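Local coordinates for putative glucose-6-phosphate 1-epimerase (Salmonella typhimurium, PDB 2HTA), which probably interconverts the alpha and beta anomers of glucose 6-phosphate as a hexose-6-phosphate 1-epimerase, at residues A102-Q105 and G106-S109; T283-T287 and A288-A292. One frame throughout, in Å; residues are numbered along the deposited sequence.

Contact 1: residues A102-Q105 and G106-S109; sequences AAQQ and GLPS
The first torsions of Q104 and L107 match: each holds its CG opposite the carbonyl carbon and beside the backbone N (chi1 -66° and -78°). With the turn bringing their backbones together, the two side chains run side by side and point the same way. The CB of Q104 lies 3.8 Å from CD2 of L107, and the Q104 amide oxygen OE1 passes 4.0 Å from the L107 CG. Between them the chain makes a type II beta turn from Q104 to L107. Its closing bond runs from the L107 N to the Q104 O at 3.2 Å. The bond is fairly straight. G106 takes the third position of the turn with a positive phi of 86°, the conformation that favours glycine there. The A102 methyl points back across the loop and presses on L107, with a tight CB to CB distance of 3.3 Å. A water also bridges the two arms. It accepts from the A102 N at 2.9 Å and donates to the L107 O at 2.6 Å. The whole contact lies at the surface. Past the turn, the P108 O accepts a hydrogen bond from W98 NE1. The S109 O accepts one from R114, which by similarity binds substrate. The turn belongs to the long loop that links strand 94-95 to strand 119-125.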
loop_
_atom_site.group_PDB
_atom_site.type_symbol
_atom_site.label_atom_id
_atom_site.label_comp_id
_atom_site.label_asym_id
_atom_site.label_seq_id
_atom_site.Cartn_x
_atom_site.Cartn_y
_atom_site.Cartn_z
ATOM N N ALA A 102 -0.114 -6.148 -16.565
ATOM C CA ALA A 102 -1.103 -5.581 -17.507
ATOM C C ALA A 102 -1.515 -6.616 -18.514
ATOM O O ALA A 102 -0.669 -7.394 -18.966
ATOM C CB ALA A 102 -0.511 -4.429 -18.292
ATOM N N ALA A 103 -2.778 -6.590 -18.900
ATOM C CA ALA A 103 -3.234 -7.391 -20.040
ATOM C C ALA A 103 -2.532 -6.849 -21.328
ATOM O O ALA A 103 -2.163 -7.651 -22.219
ATOM C CB ALA A 103 -4.704 -7.246 -20.195
ATOM N N GLN A 104 -2.381 -5.527 -21.446
ATOM C CA GLN A 104 -1.917 -4.931 -22.743
ATOM C C GLN A 104 -0.406 -4.828 -22.833
ATOM O O GLN A 104 0.264 -4.535 -21.829
ATOM C CB GLN A 104 -2.567 -3.585 -22.972
ATOM C CG GLN A 104 -4.102 -3.647 -23.176
ATOM C CD GLN A 104 -4.793 -2.354 -22.730
ATOM O OE1 GLN A 104 -4.472 -1.787 -21.652
ATOM N NE2 GLN A 104 -5.706 -1.869 -23.542
ATOM N N GLN A 105 0.147 -5.134 -24.019
ATOM C CA GLN A 105 1.584 -5.079 -24.229
ATOM C C GLN A 105 2.168 -3.721 -23.854
ATOM O O GLN A 105 1.665 -2.687 -24.270
ATOM C CB GLN A 105 1.925 -5.347 -25.703
ATOM C CG GLN A 105 3.407 -5.563 -25.886
ATOM C CD GLN A 105 3.806 -5.638 -27.330
ATOM O OE1 GLN A 105 2.984 -5.521 -28.220
ATOM N NE2 GLN A 105 5.096 -5.737 -27.560
ATOM N N GLY A 106 3.249 -3.738 -23.076
ATOM C CA GLY A 106 3.966 -2.515 -22.743
ATOM C C GLY A 106 3.413 -1.749 -21.534
ATOM O O GLY A 106 4.074 -0.834 -21.050
ATOM N N LEU A 107 2.200 -2.068 -21.071
ATOM C CA LEU A 107 1.652 -1.425 -19.831
ATOM C C LEU A 107 2.278 -2.004 -18.548
ATOM O O LEU A 107 2.662 -3.169 -18.504
ATOM C CB LEU A 107 0.103 -1.546 -19.777
ATOM C CG LEU A 107 -0.762 -0.614 -20.640
ATOM C CD1 LEU A 107 -0.764 0.803 -20.130
ATOM C CD2 LEU A 107 -0.243 -0.654 -22.100
ATOM N N PRO A 108 2.372 -1.171 -17.475
ATOM C CA PRO A 108 3.017 -1.638 -16.258
ATOM C C PRO A 108 2.086 -2.535 -15.445
ATOM O O PRO A 108 0.872 -2.560 -15.700
ATOM C CB PRO A 108 3.333 -0.319 -15.488
ATOM C CG PRO A 108 2.241 0.658 -15.920
ATOM C CD PRO A 108 1.915 0.234 -17.400
ATOM N N SER A 109 2.644 -3.250 -14.482
ATOM C CA SER A 109 1.871 -3.909 -13.438
ATOM C C SER A 109 1.057 -2.871 -12.640
ATOM O O SER A 109 1.442 -1.704 -12.568
ATOM C CB SER A 109 2.829 -4.632 -12.481
ATOM O OG SER A 109 3.154 -5.924 -13.004
HETATM O O HOH W 1 2.622 -5.440 -17.150
#

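Contact 2: residues T283-T287 and A288-A292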
loop_
_atom_site.group_PDB
_atom_site.type_symbol
_atom_site.label_atom_id
_atom_site.label_comp_id
_atom_site.label_asym_id
_atom_site.label_seq_id
_atom_site.Cartn_x
_atom_site.Cartn_y
_atom_site.Cartn_z
ATOM N N THR A 283 -4.515 -5.905 0.366
ATOM C CA THR A 283 -5.987 -6.041 0.213
ATOM C C THR A 283 -6.285 -6.002 -1.257
ATOM O O THR A 283 -5.944 -5.021 -1.942
ATOM C CB THR A 283 -6.739 -4.886 0.881
ATOM O OG1 THR A 283 -6.354 -4.820 2.262
ATOM C CG2 THR A 283 -8.223 -5.137 0.818
ATOM N N VAL A 284 -6.949 -7.034 -1.754
ATOM C CA VAL A 284 -6.954 -7.268 -3.218
ATOM C C VAL A 284 -8.334 -7.598 -3.759
ATOM O O VAL A 284 -9.108 -8.279 -3.109
ATOM C CB VAL A 284 -5.922 -8.387 -3.587
ATOM C CG1 VAL A 284 -5.988 -8.801 -5.094
ATOM C CG2 VAL A 284 -4.458 -7.966 -3.225
ATOM N N TYR A 285 -8.646 -7.130 -4.973
ATOM C CA TYR A 285 -9.869 -7.552 -5.635
ATOM C C TYR A 285 -9.394 -7.985 -7.027
ATOM O O TYR A 285 -9.281 -7.156 -7.891
ATOM C CB TYR A 285 -10.851 -6.403 -5.715
ATOM C CG TYR A 285 -12.283 -6.909 -5.866
ATOM C CD1 TYR A 285 -13.219 -6.755 -4.831
ATOM C CD2 TYR A 285 -12.671 -7.622 -7.009
ATOM C CE1 TYR A 285 -14.564 -7.252 -4.921
ATOM C CE2 TYR A 285 -14.033 -8.123 -7.128
ATOM C CZ TYR A 285 -14.960 -7.913 -6.102
ATOM O OH TYR A 285 -16.275 -8.371 -6.217
ATOM N N ALA A 286 -8.982 -9.249 -7.165
ATOM C CA ALA A 286 -8.292 -9.693 -8.426
ATOM C C ALA A 286 -8.996 -10.910 -9.126
ATOM O O ALA A 286 -9.024 -10.995 -10.371
ATOM C CB ALA A 286 -6.840 -10.011 -8.194
ATOM N N THR A 287 -9.486 -11.868 -8.361
ATOM C CA THR A 287 -9.958 -13.116 -8.968
ATOM C C THR A 287 -11.333 -12.988 -9.688
ATOM O O THR A 287 -11.784 -13.943 -10.359
ATOM C CB THR A 287 -9.968 -14.298 -7.952
ATOM O OG1 THR A 287 -10.746 -13.918 -6.825
ATOM C CG2 THR A 287 -8.621 -14.598 -7.419
ATOM N N ALA A 288 -11.987 -11.843 -9.548
ATOM C CA ALA A 288 -13.138 -11.485 -10.353
ATOM C C ALA A 288 -13.067 -9.966 -10.445
ATOM O O ALA A 288 -12.411 -9.345 -9.626
ATOM C CB ALA A 288 -14.460 -11.916 -9.654
ATOM N N PRO A 289 -13.751 -9.364 -11.423
ATOM C CA PRO A 289 -13.737 -7.906 -11.495
ATOM C C PRO A 289 -14.797 -7.244 -10.629
ATOM O O PRO A 289 -15.860 -7.801 -10.388
ATOM C CB PRO A 289 -14.026 -7.654 -12.980
ATOM C CG PRO A 289 -15.001 -8.689 -13.301
ATOM C CD PRO A 289 -14.528 -9.929 -12.550
ATOM N N GLN A 290 -14.476 -6.052 -10.173
ATOM C CA GLN A 290 -15.324 -5.269 -9.316
ATOM C C GLN A 290 -16.132 -4.294 -10.138
ATOM O O GLN A 290 -15.620 -3.676 -11.050
ATOM C CB GLN A 290 -14.443 -4.525 -8.317
ATOM C CG GLN A 290 -15.108 -4.197 -7.035
ATOM C CD GLN A 290 -14.173 -3.493 -6.071
ATOM O OE1 GLN A 290 -13.060 -3.062 -6.436
ATOM N NE2 GLN A 290 -14.616 -3.406 -4.796
ATOM N N GLN A 291 -17.407 -4.180 -9.797
ATOM C CA GLN A 291 -18.351 -3.309 -10.480
ATOM C C GLN A 291 -18.287 -1.885 -9.937
ATOM O O GLN A 291 -18.310 -1.699 -8.700
ATOM C CB GLN A 291 -19.792 -3.805 -10.220
ATOM C CG GLN A 291 -20.069 -5.291 -10.539
ATOM C CD GLN A 291 -19.574 -5.636 -11.964
ATOM O OE1 GLN A 291 -18.854 -6.657 -12.163
ATOM N NE2 GLN A 291 -19.877 -4.754 -12.926
ATOM N N ALA A 292 -18.238 -0.901 -10.831
ATOM C CA ALA A 292 -18.533 0.488 -10.470
ATOM C C ALA A 292 -19.613 0.993 -11.403
ATOM O O ALA A 292 -19.519 0.800 -12.600
ATOM C CB ALA A 292 -17.314 1.373 -10.571
HETATM O O HOH W 2 -16.904 -9.472 -8.456
#
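This is a local contact round a corner between two beta strands, in the galactose mutarotase-like beta fold. Strand 278-286 ends near the bend at T287-A288, and strand 289-292 leaves in a new direction. Both strands pair antiparallel with strand 172-183. Y285 and Q290 meet across the inside of the corner. Both hold CG anti to the backbone N (chi1 -157° and -153°), and the Q290 chain stays extended beyond CG. The glutamine is thus laid over one face of the tyrosine ring. Its CG makes a CH-pi contact 3.7 Å from the ring centroid of Y285, almost on the ring normal. The Q290 amide is stacked on the ring, the two planes 14° apart, with CD 3.6 Å from the Y285 CD1. The amide is also held from outside, since NE2 of Q290 donates to the R299 backbone oxygen. At the ring edge, near its plane, the A288 O comes within 3.1 Å of the Y285 CD2. At the bend, OG1 of T287 is hydrogen-bonded to ND2 of N253. A water closes the corner at the phenol end: it lies 2.6 Å from the Y285 OH and donates to the P289 O at 2.8 Å.

In the fold
Contact 1 comes first along the chain and closes well before contact 2 opens. Their centres are about 18 Å apart and their nearest atoms about 11 Å apart, so they do not touch. Both lie within the aldose 1-epimerase domain. Contact 1 is in a loop after strand 94-95, and contact 2 is on strands 278-286 and 289-292. All three strands pair with strand 172-183, which carries H179, an inferred active-site residue. The side chain of S109 is about 8 Å from that of H179. The side chain of A286 is about 8 Å from that of E282, the other inferred catalytic residue. One end of contact 1, at S109, and A286 in contact 2 thus come near the probable active site.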